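Local coordinates for protein ATP-dependent 6-phosphofructokinase isozyme 2 (Escherichia coli, PDB 3UMO) that catalyses the ATP-dependent phosphorylation of fructose 6-phosphate to fructose 1,6-bisphosphate, the first committing step of glycolysis, and works as a homodimer, at residues S12-I18 and C30-E36; P60-G66 and D87-Q91. All coordinates share one frame; numbering follows the deposited sequence.

Interaction 1 (S12-I18 and C30-E36); sequences SLDSATI and CTAPVFE
Asp14 and Glu36 form an antiparallel hydrogen-bonded pair. Asp14 N gives to Glu36 O at 2.8 Å, and Glu36 N returns the bond to Asp14 O. Ala16 and Val34 repeat the pattern. Between them sits the non-hydrogen-bonded pair of Ser15 and Phe35.

Phe35 can be followed outward. Its CB lies 4.0 Å from Leu13 CD1. CG stands anti to the carbonyl carbon, chi1 -59°, which sends the ring past Ser15. CD1 has Ser15 OG 3.5 Å away, and Leu13 CD2 also lies near it, approaching the ring obliquely. CE1 comes to 3.2 Å from Ser15 OG, which approaches the ring obliquely. Asp14 O lies near the ring plane, at the edge. Farther out the ring meets His68 of the same chain and Trp88 of the second subunit.

Before Val34, residues 30-33 are loop, and the hydroxyls of Thr17 and Thr31 add to one remaining backbone bond, Thr31 N to Ile18 O. Thr17 OG1, anti to its own N at chi1 -174°, donates to Thr31 O at 2.6 Å. Its CG2 rests 3.9 Å from Cys30 CB. Thr31 OG1 in turn accepts from Ile18 N at 3.0 Å. A valine replacing Thr17 would probably leave Thr31 O without this donor, so that the loop 30-33 is held less firmly.

Asp14 and Glu36 share the other face, with Asp14 CB 3.8 Å from Glu36 CG. Their carboxylates are like charges, but each has another partner: Asp14 OD1 accepts from Ser12 OG and Asn92 N, and Glu36 OE1 has a weak hydrogen bond with Thr292 OG1. Ser12, Leu13 and Asp14 belong to the substrate site. The paired strands are part of the small beta-sheet lid of the ribokinase-type fold, which also touches the second subunit.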
loop_
_atom_site.group_PDB
_atom_site.type_symbol
_atom_site.label_atom_id
_atom_site.label_comp_id
_atom_site.label_asym_id
_atom_site.label_seq_id
_atom_site.Cartn_x
_atom_site.Cartn_y
_atom_site.Cartn_z
ATOM N N SER A 12 13.614 19.241 -14.896
ATOM C CA SER A 12 14.240 18.154 -14.163
ATOM C C SER A 12 14.823 17.106 -15.092
ATOM O O SER A 12 14.424 16.998 -16.256
ATOM C CB SER A 12 13.248 17.506 -13.189
ATOM O OG SER A 12 12.122 16.988 -13.868
ATOM N N LEU A 13 15.787 16.353 -14.571
ATOM C CA LEU A 13 16.269 15.155 -15.240
ATOM C C LEU A 13 15.663 13.986 -14.485
ATOM O O LEU A 13 16.107 13.650 -13.387
ATOM C CB LEU A 13 17.796 15.063 -15.197
ATOM C CG LEU A 13 18.376 13.822 -15.884
ATOM C CD1 LEU A 13 18.173 13.928 -17.385
ATOM C CD2 LEU A 13 19.855 13.653 -15.552
ATOM N N ASP A 14 14.633 13.379 -15.056
ATOM C CA ASP A 14 13.887 12.358 -14.334
ATOM C C ASP A 14 14.501 10.978 -14.508
ATOM O O ASP A 14 15.017 10.640 -15.576
ATOM C CB ASP A 14 12.413 12.355 -14.758
ATOM C CG ASP A 14 11.701 13.643 -14.395
ATOM O OD1 ASP A 14 12.188 14.357 -13.491
ATOM O OD2 ASP A 14 10.655 13.942 -15.008
ATOM N N SER A 15 14.457 10.193 -13.440
ATOM C CA SER A 15 14.923 8.815 -13.482
ATOM C C SER A 15 13.715 7.899 -13.494
ATOM O O SER A 15 12.830 8.033 -12.656
ATOM C CB SER A 15 15.777 8.492 -12.253
ATOM O OG SER A 15 17.021 9.160 -12.291
ATOM N N ALA A 16 13.672 6.975 -14.446
ATOM C CA ALA A 16 12.633 5.952 -14.447
ATOM C C ALA A 16 13.281 4.619 -14.101
ATOM O O ALA A 16 14.202 4.164 -14.785
ATOM C CB ALA A 16 11.950 5.869 -15.802
ATOM N N THR A 17 12.803 4.000 -13.028
ATOM C CA THR A 17 13.377 2.740 -12.581
ATOM C C THR A 17 12.304 1.685 -12.333
ATOM O O THR A 17 11.105 1.999 -12.276
ATOM C CB THR A 17 14.222 2.936 -11.306
ATOM O OG1 THR A 17 14.872 1.705 -10.971
ATOM C CG2 THR A 17 13.347 3.385 -10.137
ATOM N N ILE A 18 12.745 0.439 -12.183
ATOM C CA ILE A 18 11.851 -0.696 -12.010
ATOM C C ILE A 18 12.232 -1.461 -10.744
ATOM O O ILE A 18 13.417 -1.616 -10.439
ATOM C CB ILE A 18 11.935 -1.643 -13.232
ATOM C CG1 ILE A 18 11.502 -0.908 -14.507
ATOM C CG2 ILE A 18 11.071 -2.863 -13.034
ATOM C CD1 ILE A 18 11.855 -1.657 -15.794
ATOM N N CYS A 30 16.283 -1.213 -7.066
ATOM C CA CYS A 30 15.747 -0.637 -8.288
ATOM C C CYS A 30 16.745 -0.781 -9.418
ATOM O O CYS A 30 17.957 -0.709 -9.200
ATOM C CB CYS A 30 15.422 0.831 -8.065
ATOM S SG CYS A 30 14.081 1.044 -6.900
ATOM N N THR A 31 16.240 -0.993 -10.629
ATOM C CA THR A 31 17.110 -1.116 -11.792
ATOM C C THR A 31 17.816 0.196 -12.124
ATOM O O THR A 31 17.380 1.275 -11.700
ATOM C CB THR A 31 16.339 -1.601 -13.030
ATOM O OG1 THR A 31 15.231 -0.724 -13.277
ATOM C CG2 THR A 31 15.829 -3.019 -12.818
ATOM N N ALA A 32 18.906 0.097 -12.882
ATOM C CA ALA A 32 19.631 1.272 -13.347
ATOM C C ALA A 32 18.643 2.156 -14.098
ATOM O O ALA A 32 17.981 1.698 -15.032
ATOM C CB ALA A 32 20.772 0.861 -14.261
ATOM N N PRO A 33 18.529 3.418 -13.684
ATOM C CA PRO A 33 17.446 4.255 -14.214
ATOM C C PRO A 33 17.631 4.652 -15.672
ATOM O O PRO A 33 18.763 4.805 -16.152
ATOM C CB PRO A 33 17.512 5.501 -13.329
ATOM C CG PRO A 33 18.945 5.570 -12.891
ATOM C CD PRO A 33 19.375 4.141 -12.718
ATOM N N VAL A 34 16.509 4.802 -16.369
ATOM C CA VAL A 34 16.493 5.425 -17.683
ATOM C C VAL A 34 16.188 6.897 -17.460
ATOM O O VAL A 34 15.213 7.231 -16.787
ATOM C CB VAL A 34 15.417 4.808 -18.599
ATOM C CG1 VAL A 34 15.270 5.634 -19.876
ATOM C CG2 VAL A 34 15.769 3.363 -18.929
ATOM N N PHE A 35 17.022 7.780 -18.000
ATOM C CA PHE A 35 16.815 9.209 -17.789
ATOM C C PHE A 35 15.938 9.813 -18.872
ATOM O O PHE A 35 16.014 9.428 -20.038
ATOM C CB PHE A 35 18.150 9.952 -17.706
ATOM C CG PHE A 35 19.038 9.462 -16.600
ATOM C CD1 PHE A 35 18.709 9.705 -15.279
ATOM C CD2 PHE A 35 20.192 8.740 -16.877
ATOM C CE1 PHE A 35 19.514 9.251 -14.244
ATOM C CE2 PHE A 35 21.003 8.277 -15.847
ATOM C CZ PHE A 35 20.661 8.536 -14.527
ATOM N N GLU A 36 15.090 10.753 -18.474
ATOM C CA GLU A 36 14.218 11.428 -19.428
ATOM C C GLU A 36 14.047 12.889 -19.029
ATOM O O GLU A 36 14.176 13.239 -17.850
ATOM C CB GLU A 36 12.855 10.732 -19.507
ATOM C CG GLU A 36 11.933 11.035 -18.339
ATOM C CD GLU A 36 10.833 9.999 -18.175
ATOM O OE1 GLU A 36 10.911 8.928 -18.816
ATOM O OE2 GLU A 36 9.891 10.257 -17.393
#

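Interaction 2 (P60-G66 and D87-Q91); sequences PAGGATG and DWTRQ
Thr65 OG1 meets the edge of the Trp88 indole, 3.8 Å from Trp88 CD1. One face of the ring carries Arg90 NH2 over its centre, 3.2 Å above the plane. Asp87 OD1 lies over the same face, nearer the rim. Arg90 NH2 also forms a salt bridge with Asp87 OD1 at 2.9 Å, approaching from above the carboxylate plane.

Thr89 joins the loop to the strand-to-helix junction 60-66. Its OG1, anti to the carbonyl carbon at chi1 -65°, accepts from Gly62 N at 3.0 Å in a nearly straight bond of 166°. Thr89 N gives to Gly62 O at 2.9 Å. Gly66 N reaches that oxygen from the opposite face of its plane. Thr65 OG1 donates to Thr89 O at 2.7 Å, in the carbonyl plane and on a lone pair. A water links Thr89 OG1 with Pro60 O. At Gly62, a side chain would run into Asp87 O.

The chemistry is therefore mostly polar: each bond across the contact has a backbone partner, and two of the three also use a threonine hydroxyl. These hydroxyls and a doubly gripped carbonyl fix the loop against the start of helix 63-75, just ahead of the substrate-site residues Arg90 and Gln91.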
loop_
_atom_site.group_PDB
_atom_site.type_symbol
_atom_site.label_atom_id
_atom_site.label_comp_id
_atom_site.label_asym_id
_atom_site.label_seq_id
_atom_site.Cartn_x
_atom_site.Cartn_y
_atom_site.Cartn_z
ATOM N N PRO A 60 16.614 26.858 -17.387
ATOM C CA PRO A 60 17.922 26.835 -16.732
ATOM C C PRO A 60 18.428 25.403 -16.634
ATOM O O PRO A 60 17.647 24.484 -16.362
ATOM C CB PRO A 60 17.619 27.375 -15.332
ATOM C CG PRO A 60 16.196 26.959 -15.076
ATOM C CD PRO A 60 15.510 27.036 -16.421
ATOM N N ALA A 61 19.722 25.219 -16.855
ATOM C CA ALA A 61 20.337 23.910 -16.714
ATOM C C ALA A 61 21.628 24.048 -15.918
ATOM O O ALA A 61 22.396 24.992 -16.121
ATOM C CB ALA A 61 20.616 23.311 -18.078
ATOM N N GLY A 62 21.871 23.102 -15.017
ATOM C CA GLY A 62 23.049 23.163 -14.173
ATOM C C GLY A 62 23.684 21.809 -13.937
ATOM O O GLY A 62 22.991 20.805 -13.759
ATOM N N GLY A 63 25.013 21.782 -13.940
ATOM C CA GLY A 63 25.747 20.567 -13.645
ATOM C C GLY A 63 25.624 19.493 -14.706
ATOM O O GLY A 63 25.090 19.726 -15.795
ATOM N N ALA A 64 26.119 18.305 -14.375
ATOM C CA ALA A 64 26.124 17.180 -15.304
ATOM C C ALA A 64 24.714 16.679 -15.591
ATOM O O ALA A 64 24.445 16.151 -16.668
ATOM C CB ALA A 64 26.986 16.052 -14.762
ATOM N N THR A 65 23.819 16.829 -14.621
ATOM C CA THR A 65 22.430 16.448 -14.830
ATOM C C THR A 65 21.783 17.369 -15.852
ATOM O O THR A 65 21.028 16.920 -16.712
ATOM C CB THR A 65 21.623 16.451 -13.517
ATOM O OG1 THR A 65 21.867 17.669 -12.801
ATOM C CG2 THR A 65 22.034 15.277 -12.648
ATOM N N GLY A 66 22.090 18.659 -15.758
ATOM C CA GLY A 66 21.615 19.623 -16.733
ATOM C C GLY A 66 22.178 19.348 -18.117
ATOM O O GLY A 66 21.468 19.480 -19.121
ATOM N N ASP A 87 22.983 26.078 -9.316
ATOM C CA ASP A 87 22.420 24.904 -8.653
ATOM C C ASP A 87 22.122 23.820 -9.690
ATOM O O ASP A 87 21.514 24.095 -10.729
ATOM C CB ASP A 87 21.150 25.302 -7.892
ATOM C CG ASP A 87 20.769 24.301 -6.809
ATOM O OD1 ASP A 87 21.604 23.435 -6.460
ATOM O OD2 ASP A 87 19.632 24.399 -6.298
ATOM N N TRP A 88 22.542 22.589 -9.412
ATOM C CA TRP A 88 22.432 21.518 -10.402
ATOM C C TRP A 88 20.987 21.076 -10.660
ATOM O O TRP A 88 20.156 21.041 -9.746
ATOM C CB TRP A 88 23.308 20.311 -10.017
ATOM C CG TRP A 88 22.718 19.430 -8.944
ATOM C CD1 TRP A 88 21.775 18.445 -9.104
ATOM C CD2 TRP A 88 23.047 19.445 -7.550
ATOM N NE1 TRP A 88 21.493 17.860 -7.892
ATOM C CE2 TRP A 88 22.261 18.451 -6.926
ATOM C CE3 TRP A 88 23.923 20.203 -6.774
ATOM C CZ2 TRP A 88 22.332 18.202 -5.554
ATOM C CZ3 TRP A 88 23.993 19.951 -5.413
ATOM C CH2 TRP A 88 23.201 18.960 -4.818
ATOM N N THR A 89 20.702 20.730 -11.912
ATOM C CA THR A 89 19.367 20.297 -12.326
ATOM C C THR A 89 18.892 19.108 -11.490
ATOM O O THR A 89 19.573 18.081 -11.418
ATOM C CB THR A 89 19.349 19.941 -13.833
ATOM O OG1 THR A 89 19.602 21.127 -14.598
ATOM C CG2 THR A 89 17.997 19.349 -14.247
ATOM N N ARG A 90 17.734 19.270 -10.851
ATOM C CA ARG A 90 17.202 18.280 -9.914
ATOM C C ARG A 90 16.536 17.105 -10.623
ATOM O O ARG A 90 16.225 17.179 -11.812
ATOM C CB ARG A 90 16.215 18.937 -8.943
ATOM C CG ARG A 90 16.849 19.928 -7.979
ATOM C CD ARG A 90 17.910 19.258 -7.116
ATOM N NE ARG A 90 18.279 20.068 -5.954
ATOM C CZ ARG A 90 19.346 20.860 -5.894
ATOM N NH1 ARG A 90 19.597 21.551 -4.789
ATOM N NH2 ARG A 90 20.164 20.962 -6.936
ATOM N N GLN A 91 16.317 16.025 -9.877
ATOM C CA GLN A 91 15.790 14.786 -10.439
ATOM C C GLN A 91 14.515 14.333 -9.740
ATOM O O GLN A 91 14.472 14.259 -8.507
ATOM C CB GLN A 91 16.823 13.668 -10.302
ATOM C CG GLN A 91 18.198 13.974 -10.879
ATOM C CD GLN A 91 18.918 12.710 -11.324
ATOM O OE1 GLN A 91 20.037 12.431 -10.898
ATOM N NE2 GLN A 91 18.267 11.934 -12.189
HETATM O O HOH W 1 17.799 22.942 -13.970
#

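How the interactions relate
Interaction 2 is buried where strand 55-61 of the parallel sheet turns into helix 63-75. Interaction 1 is only partly buried and belongs to the mixed sheet of the lid, with exposed residues at its far end. They hold different elements, though helix 63-75 also packs on Leu13 and Phe35. They meet directly: Leu13 N probably donates to Arg90 O, and Gln91 NE2 probably donates to Leu13 O. The chemistry follows the setting. The lid contact relies on repeated strand bonds, whereas 60-66 and 87-91 depend on hydroxyls, and on glycines where a side chain would clash, at the junction of strand and helix. Both contribute substrate-site residues, and both touch the second subunit.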